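Local coordinates for protein peptidase M28 (Shewanella amazonensis SB2B, PDB 3IIB) that probably acts as a zinc-dependent carboxypeptidase or dipeptidase of peptidase family M28, probably active as a homodimer, and binds paired zinc ions, at residues A[83-88]-A[217-222]; A[168-173]-A[197-202]; A[249-254]-A[322-327]. One frame throughout, in Å; residues are numbered along the deposited sequence.

Contact 1. Residues A[83-88]-A[217-222]; sequences LSPFPQ and KEVVIS
The carbonyl oxygen of Val220 takes two backbone donors from the other strand: Leu83 N at 2.8 Å, and Ser84 N in a weak, longer bond to the same Val220 O at 3.4 Å. The exchange is completed by Val220 N, which donates to Ser84 O at 3.0 Å with an N-H...O angle of 168°. Side chains follow this register. With its CG anti to the carbonyl carbon (chi1 -59°), Leu83 leans along residues 220-222: CD1 meets Val220 CG1 at 4.0 Å, while CD2 lies 4.0 Å from Ser222 CB. Beyond Ser84 a cis peptide bond turns the chain, and the Pro85 ring lies against the loop leading into strand 220-242, CG 3.8 Å from Lys217 CB and CD 4.0 Å from Val219 CG2. Pro85 CB sits over the centre of the Phe86 ring. Met212 of helix 203-213 covers both Pro85 and Phe86, and Gln88 NE2 bonds Thr31 O of the second subunit, which places this turn beside the dimer contact. Two consecutive residues, Leu83 and Ser84, opposite the single Val220 in an antiparallel pair make a classic beta bulge, here at the end of strand 62-84, where the chain turns into the antiparallel strand 88-94.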
# COMPACT_ATOMS: atom_id res chain seq x y z
N LEU A 83 5.73 22.19 4.01
CA LEU A 83 5.31 23.59 3.82
C LEU A 83 6.15 24.31 2.78
O LEU A 83 5.64 25.19 2.06
CB LEU A 83 5.35 24.37 5.15
CG LEU A 83 4.48 23.85 6.29
CD1 LEU A 83 4.69 24.72 7.55
CD2 LEU A 83 3.02 23.82 5.92
N SER A 84 7.42 23.93 2.69
CA SER A 84 8.35 24.51 1.75
C SER A 84 9.55 23.57 1.57
O SER A 84 9.89 22.82 2.48
CB SER A 84 8.79 25.91 2.20
OG SER A 84 9.48 25.86 3.42
N PRO A 85 10.19 23.61 0.38
CA PRO A 85 10.00 24.52 -0.77
C PRO A 85 8.71 24.32 -1.63
O PRO A 85 8.20 25.27 -2.19
CB PRO A 85 11.22 24.25 -1.61
CG PRO A 85 11.61 22.83 -1.29
CD PRO A 85 11.24 22.61 0.12
N PHE A 86 8.23 23.08 -1.72
CA PHE A 86 7.11 22.73 -2.59
C PHE A 86 6.06 22.09 -1.70
O PHE A 86 6.25 20.95 -1.23
CB PHE A 86 7.56 21.72 -3.64
CG PHE A 86 8.82 22.13 -4.36
CD1 PHE A 86 8.86 23.31 -5.10
CD2 PHE A 86 9.99 21.38 -4.24
CE1 PHE A 86 10.01 23.71 -5.72
CE2 PHE A 86 11.13 21.77 -4.89
CZ PHE A 86 11.15 22.93 -5.61
N PRO A 87 4.94 22.79 -1.48
CA PRO A 87 4.04 22.27 -0.48
C PRO A 87 3.39 20.96 -0.94
O PRO A 87 2.89 20.88 -2.05
CB PRO A 87 2.99 23.37 -0.35
CG PRO A 87 3.63 24.58 -0.82
CD PRO A 87 4.56 24.16 -1.89
N GLN A 88 3.36 19.96 -0.07
CA GLN A 88 2.79 18.68 -0.38
C GLN A 88 2.35 17.94 0.87
O GLN A 88 2.98 18.06 1.92
CB GLN A 88 3.85 17.80 -1.04
CG GLN A 88 4.29 18.24 -2.38
CD GLN A 88 4.66 17.12 -3.28
OE1 GLN A 88 4.04 16.08 -3.24
NE2 GLN A 88 5.62 17.35 -4.19
N LYS A 217 17.73 22.83 -1.11
CA LYS A 217 16.68 23.58 -0.45
C LYS A 217 16.55 23.05 0.98
O LYS A 217 16.71 21.86 1.23
CB LYS A 217 15.35 23.42 -1.18
CG LYS A 217 15.33 23.99 -2.58
CD LYS A 217 15.62 25.48 -2.59
CE LYS A 217 16.23 25.93 -3.92
NZ LYS A 217 15.24 25.88 -5.01
N GLU A 218 16.28 23.95 1.92
CA GLU A 218 15.77 23.53 3.23
C GLU A 218 14.30 23.14 3.16
O GLU A 218 13.51 23.78 2.45
CB GLU A 218 15.97 24.64 4.26
CG GLU A 218 17.47 24.86 4.53
CD GLU A 218 17.75 25.74 5.71
OE1 GLU A 218 16.98 26.70 5.95
OE2 GLU A 218 18.74 25.47 6.41
N VAL A 219 13.93 22.10 3.90
CA VAL A 219 12.56 21.60 3.97
C VAL A 219 12.00 21.94 5.33
O VAL A 219 12.65 21.74 6.40
CB VAL A 219 12.51 20.08 3.72
CG1 VAL A 219 11.08 19.49 3.93
CG2 VAL A 219 13.10 19.78 2.34
N VAL A 220 10.80 22.51 5.29
CA VAL A 220 10.02 22.85 6.46
C VAL A 220 8.79 22.01 6.43
O VAL A 220 8.15 21.91 5.37
CB VAL A 220 9.63 24.36 6.40
CG1 VAL A 220 8.72 24.77 7.59
CG2 VAL A 220 10.88 25.23 6.28
N ILE A 221 8.42 21.42 7.56
CA ILE A 221 7.22 20.59 7.64
C ILE A 221 6.28 21.12 8.72
O ILE A 221 6.70 21.87 9.60
CB ILE A 221 7.54 19.09 7.87
CG1 ILE A 221 8.10 18.80 9.26
CG2 ILE A 221 8.52 18.59 6.78
CD1 ILE A 221 8.17 17.29 9.56
N SER A 222 5.02 20.74 8.60
CA SER A 222 4.02 20.83 9.65
C SER A 222 3.76 19.42 10.18
O SER A 222 3.68 18.48 9.38
CB SER A 222 2.71 21.39 9.11
OG SER A 222 1.73 21.44 10.14
O HOH W 1 12.17 25.91 2.66

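Contact 2. Residues A[168-173]-A[197-202]; sequences GIIIRS and PAAAIS
Ser173 holds Ile201 O with two donors, its backbone N at 3.0 Å and its OG at 2.7 Å from that oxygen. The N-H comes in nearly along the C=O axis. The hydroxyl instead sits above the carbonyl plane, 58° out of it; the chi1 of -78° turns OG beside its own backbone N, which brings it over Ile201 O. The same OG is also bonded to His183 N.

The remaining backbone bonds alternate between the strands as parallel pairing requires: Ile169 N to Pro197 O, Ala199 N to Ile169 O, Ile171 N to Ala199 O and, the straightest, Ile201 N to Ile171 O at 2.8 Å. The axes of strands 168-172 and 198-201 are inclined by 26°.

Apolar contacts divide between two faces. On one, Ile169 CG2 presses on Ala198 CB at 3.5 Å, and the CG1 branch of Ile171 lies 3.8 Å from Ala200 CB; the small alanine methyls let the branched neighbours come close to the backbone. On the other, Ile170 CD1 meets Ile201 CD1 at 4.1 Å, the two side chains crossing, and both also rest on Ile209 of helix 203-213.

Polar side chains gather at the C-terminal end of the pair. Arg172, on the Ile170 face, reaches past the pair to form salt bridges with Asp135 and Asp207, and its NH1 bonds Asn203. Ser202, at the N-cap of helix 203-213, bonds Asp205 through OG.

Every residue here is buried, yet the polar groups described all have partners. The chemistry is therefore that of an interior parallel pair: hydrocarbon dominates both faces, with Arg172 the exception on the Ile170 face, and the guanidinium charge is probably balanced by its two carboxylates.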
# COMPACT_ATOMS: atom_id res chain seq x y z
N GLY A 168 11.10 17.91 17.63
CA GLY A 168 10.39 16.76 17.10
C GLY A 168 11.28 15.87 16.27
O GLY A 168 12.38 16.26 15.90
N ILE A 169 10.79 14.66 15.93
CA ILE A 169 11.51 13.79 15.02
C ILE A 169 10.52 13.15 14.06
O ILE A 169 9.39 12.78 14.43
CB ILE A 169 12.33 12.75 15.75
CG1 ILE A 169 13.05 11.83 14.77
CG2 ILE A 169 11.47 11.88 16.71
CD1 ILE A 169 14.11 10.97 15.49
N ILE A 170 10.93 13.10 12.78
CA ILE A 170 10.30 12.20 11.83
C ILE A 170 11.33 11.20 11.37
O ILE A 170 12.50 11.56 11.19
CB ILE A 170 9.69 12.92 10.59
CG1 ILE A 170 10.66 13.91 9.98
CG2 ILE A 170 8.33 13.64 10.97
CD1 ILE A 170 10.31 14.36 8.48
N ILE A 171 10.89 9.97 11.14
CA ILE A 171 11.76 8.96 10.58
C ILE A 171 11.19 8.38 9.28
O ILE A 171 9.97 8.29 9.09
CB ILE A 171 12.08 7.80 11.58
CG1 ILE A 171 10.86 6.90 11.85
CG2 ILE A 171 12.76 8.37 12.84
CD1 ILE A 171 11.22 5.64 12.70
N ARG A 172 12.08 7.98 8.38
CA ARG A 172 11.68 7.05 7.35
C ARG A 172 11.23 5.76 8.01
O ARG A 172 11.97 5.15 8.80
CB ARG A 172 12.83 6.72 6.40
CG ARG A 172 12.49 5.67 5.31
CD ARG A 172 13.72 5.32 4.46
NE ARG A 172 14.12 6.42 3.59
CZ ARG A 172 13.66 6.62 2.36
NH1 ARG A 172 12.77 5.77 1.80
NH2 ARG A 172 14.10 7.66 1.66
N SER A 173 10.01 5.35 7.68
CA SER A 173 9.42 4.12 8.21
C SER A 173 10.40 2.98 8.14
O SER A 173 11.12 2.82 7.12
CB SER A 173 8.17 3.76 7.43
OG SER A 173 7.05 4.55 7.85
N PRO A 197 7.44 15.06 20.26
CA PRO A 197 6.64 14.33 19.29
C PRO A 197 7.50 13.58 18.28
O PRO A 197 8.52 14.09 17.83
CB PRO A 197 5.83 15.42 18.59
CG PRO A 197 5.89 16.57 19.44
CD PRO A 197 7.17 16.51 20.20
N ALA A 198 7.06 12.38 17.93
CA ALA A 198 7.86 11.44 17.15
C ALA A 198 6.93 10.68 16.21
O ALA A 198 5.97 10.09 16.68
CB ALA A 198 8.56 10.43 18.09
N ALA A 199 7.23 10.70 14.91
CA ALA A 199 6.39 10.11 13.89
C ALA A 199 7.25 9.44 12.83
O ALA A 199 8.41 9.79 12.65
CB ALA A 199 5.52 11.18 13.25
N ALA A 200 6.65 8.47 12.15
CA ALA A 200 7.23 7.84 10.96
C ALA A 200 6.44 8.29 9.73
O ALA A 200 5.21 8.43 9.78
CB ALA A 200 7.17 6.32 11.08
N ILE A 201 7.17 8.52 8.63
CA ILE A 201 6.56 8.86 7.36
C ILE A 201 6.79 7.71 6.41
O ILE A 201 7.66 6.85 6.64
CB ILE A 201 7.05 10.19 6.78
CG1 ILE A 201 8.54 10.13 6.36
CG2 ILE A 201 6.76 11.33 7.75
CD1 ILE A 201 9.14 11.47 5.87
N SER A 202 5.93 7.63 5.38
CA SER A 202 6.03 6.54 4.42
C SER A 202 7.35 6.64 3.71
O SER A 202 7.95 7.71 3.61
CB SER A 202 4.89 6.54 3.39
OG SER A 202 5.01 7.57 2.43

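Contact 3. Residues A[249-254]-A[322-327]; sequences DEIVLI and EKHYIA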
# COMPACT_ATOMS: atom_id res chain seq x y z
N ASP A 249 4.37 -33.34 34.13
CA ASP A 249 4.97 -32.22 34.90
C ASP A 249 5.99 -31.40 34.09
O ASP A 249 6.40 -30.31 34.51
CB ASP A 249 5.64 -32.72 36.20
CG ASP A 249 6.74 -33.73 35.96
OD1 ASP A 249 6.59 -34.59 35.07
OD2 ASP A 249 7.76 -33.71 36.70
N GLU A 250 6.40 -31.92 32.95
CA GLU A 250 7.30 -31.22 32.07
C GLU A 250 6.51 -30.55 30.95
O GLU A 250 5.51 -31.09 30.50
CB GLU A 250 8.31 -32.17 31.48
CG GLU A 250 9.13 -32.87 32.52
CD GLU A 250 10.20 -33.77 31.95
OE1 GLU A 250 10.85 -33.39 30.95
OE2 GLU A 250 10.39 -34.86 32.54
N ILE A 251 6.97 -29.38 30.54
CA ILE A 251 6.24 -28.51 29.63
C ILE A 251 7.03 -28.23 28.36
O ILE A 251 8.20 -27.85 28.42
CB ILE A 251 5.96 -27.16 30.29
CG1 ILE A 251 5.02 -27.33 31.49
CG2 ILE A 251 5.35 -26.19 29.28
CD1 ILE A 251 5.40 -26.45 32.64
N VAL A 252 6.39 -28.43 27.22
CA VAL A 252 6.87 -27.92 25.94
C VAL A 252 6.00 -26.71 25.67
O VAL A 252 4.76 -26.81 25.57
CB VAL A 252 6.69 -28.95 24.83
CG1 VAL A 252 6.97 -28.32 23.45
CG2 VAL A 252 7.60 -30.18 25.13
N LEU A 253 6.62 -25.54 25.58
CA LEU A 253 5.91 -24.29 25.40
C LEU A 253 6.03 -23.84 23.95
O LEU A 253 7.14 -23.68 23.42
CB LEU A 253 6.52 -23.23 26.32
CG LEU A 253 5.82 -21.88 26.52
CD1 LEU A 253 6.43 -21.13 27.69
CD2 LEU A 253 5.87 -21.02 25.29
N ILE A 254 4.89 -23.62 23.31
CA ILE A 254 4.90 -23.03 21.97
C ILE A 254 4.02 -21.79 22.05
O ILE A 254 2.89 -21.81 22.58
CB ILE A 254 4.45 -24.06 20.87
CG1 ILE A 254 3.05 -24.62 21.16
CG2 ILE A 254 5.57 -25.19 20.63
CD1 ILE A 254 2.54 -25.56 20.01
N GLU A 322 12.34 -24.87 35.67
CA GLU A 322 13.20 -26.03 35.60
C GLU A 322 12.52 -27.17 34.88
O GLU A 322 13.18 -27.99 34.25
CB GLU A 322 13.58 -26.46 37.02
CG GLU A 322 14.71 -27.42 37.07
CD GLU A 322 15.32 -27.45 38.47
OE1 GLU A 322 14.81 -28.21 39.32
OE2 GLU A 322 16.34 -26.75 38.68
N LYS A 323 11.19 -27.24 34.99
CA LYS A 323 10.40 -28.25 34.29
C LYS A 323 9.96 -27.87 32.87
O LYS A 323 9.25 -28.62 32.23
CB LYS A 323 9.19 -28.63 35.15
CG LYS A 323 9.54 -29.53 36.35
CD LYS A 323 9.88 -30.95 35.89
CE LYS A 323 10.15 -31.88 37.07
NZ LYS A 323 10.32 -33.30 36.64
N HIS A 324 10.34 -26.69 32.38
CA HIS A 324 10.13 -26.31 30.98
C HIS A 324 11.17 -27.02 30.15
O HIS A 324 12.36 -26.77 30.29
CB HIS A 324 10.22 -24.81 30.77
CG HIS A 324 8.98 -24.09 31.16
ND1 HIS A 324 8.45 -24.18 32.43
CD2 HIS A 324 8.13 -23.32 30.44
CE1 HIS A 324 7.34 -23.47 32.48
NE2 HIS A 324 7.11 -22.95 31.29
N TYR A 325 10.75 -27.97 29.35
CA TYR A 325 11.68 -28.77 28.58
C TYR A 325 12.33 -27.90 27.48
O TYR A 325 13.55 -27.88 27.33
CB TYR A 325 10.95 -29.96 28.00
CG TYR A 325 11.83 -30.91 27.22
CD1 TYR A 325 12.87 -31.62 27.84
CD2 TYR A 325 11.59 -31.14 25.88
CE1 TYR A 325 13.67 -32.50 27.10
CE2 TYR A 325 12.42 -32.00 25.13
CZ TYR A 325 13.40 -32.68 25.76
OH TYR A 325 14.19 -33.51 24.99
N ILE A 326 11.50 -27.21 26.71
CA ILE A 326 11.94 -26.33 25.64
C ILE A 326 10.84 -25.36 25.36
O ILE A 326 9.66 -25.69 25.58
CB ILE A 326 12.33 -27.12 24.38
CG1 ILE A 326 13.09 -26.23 23.38
CG2 ILE A 326 11.08 -27.73 23.73
CD1 ILE A 326 14.03 -27.02 22.43
N ALA A 327 11.20 -24.18 24.89
CA ALA A 327 10.25 -23.15 24.50
C ALA A 327 10.56 -22.61 23.10
O ALA A 327 11.72 -22.51 22.75
CB ALA A 327 10.30 -21.99 25.51
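Strands 251-254 and 324-327 run parallel, their axes 4.8 Å apart at closest and inclined by 20°, and the register slips by one residue at Tyr325. Ile251 brackets the regular part, its N donating to Lys323 O at 2.9 Å and its O accepting from Tyr325 N at 2.7 Å. The next bond, Leu253 N to Ile326 O at 3.0 Å, falls one residue further along than an unbroken pairing would give; the psi of -50° at Tyr325 is consistent with the extra residue being taken up there.

His324 pairs with Ile251 before the slip; after it, Ala327 rather than Ile326 stands beside Leu253. Ile251 CB stands over the centre of the imidazole face, a CH-pi contact 4.3 Å from the centroid of the His324 ring. At the ring's edge, in its plane, Leu253 CD1 approaches His324 CD2 to 3.9 Å. Both nitrogens are engaged, NE2 with Tyr313 OH and ND1 with Glu320 O, so the ring's rotation is fixed. Nearer the C-terminal end, Leu253 CB packs on Ala327 CB at 4.1 Å.

These strands belong to the parallel part of the M28 peptidase sheet, with strand 293-300 on the other side of 247-257. Each runs on towards a zinc ligand: His257 at the end of strand 247-257, and Asp331 just beyond strand 324-329.

On the opposite face the two methyls of Val252 divide their contacts, CG1 on Ile326 CG2 and CG2 on Tyr325 CD2. The phenol OH bonds Val435 O, and Arg293 both makes a cation-pi contact with the Tyr325 ring and salt-bridges Glu250 OE1. At the exposed start, a salt bridge from Lys323 NZ to Asp249 OD2 rests on one of two modelled lysine conformers and is therefore doubtful.

In the fold
All three contacts reach one large mixed sheet, but at different depths. Contacts 1 and 2 lie on the same side of the chain's centre and touch, Ile221 CD1 packing on Ile170 CD1 at 3.8 Å; helix 203-213 borders both. Contact 3 is on the opposite side, its centre 56 Å from that of contact 1 and 41 Å from that of contact 2. Contact 1 is partly buried, antiparallel and distorted, with a second subunit near its turn. Contacts 2 and 3 are buried parallel pairs: the former keeps a regular register with aliphatic side chains, whereas the latter slips by a residue, uses aromatic rings and has a charged pair, seen in one conformer, at its exposed end.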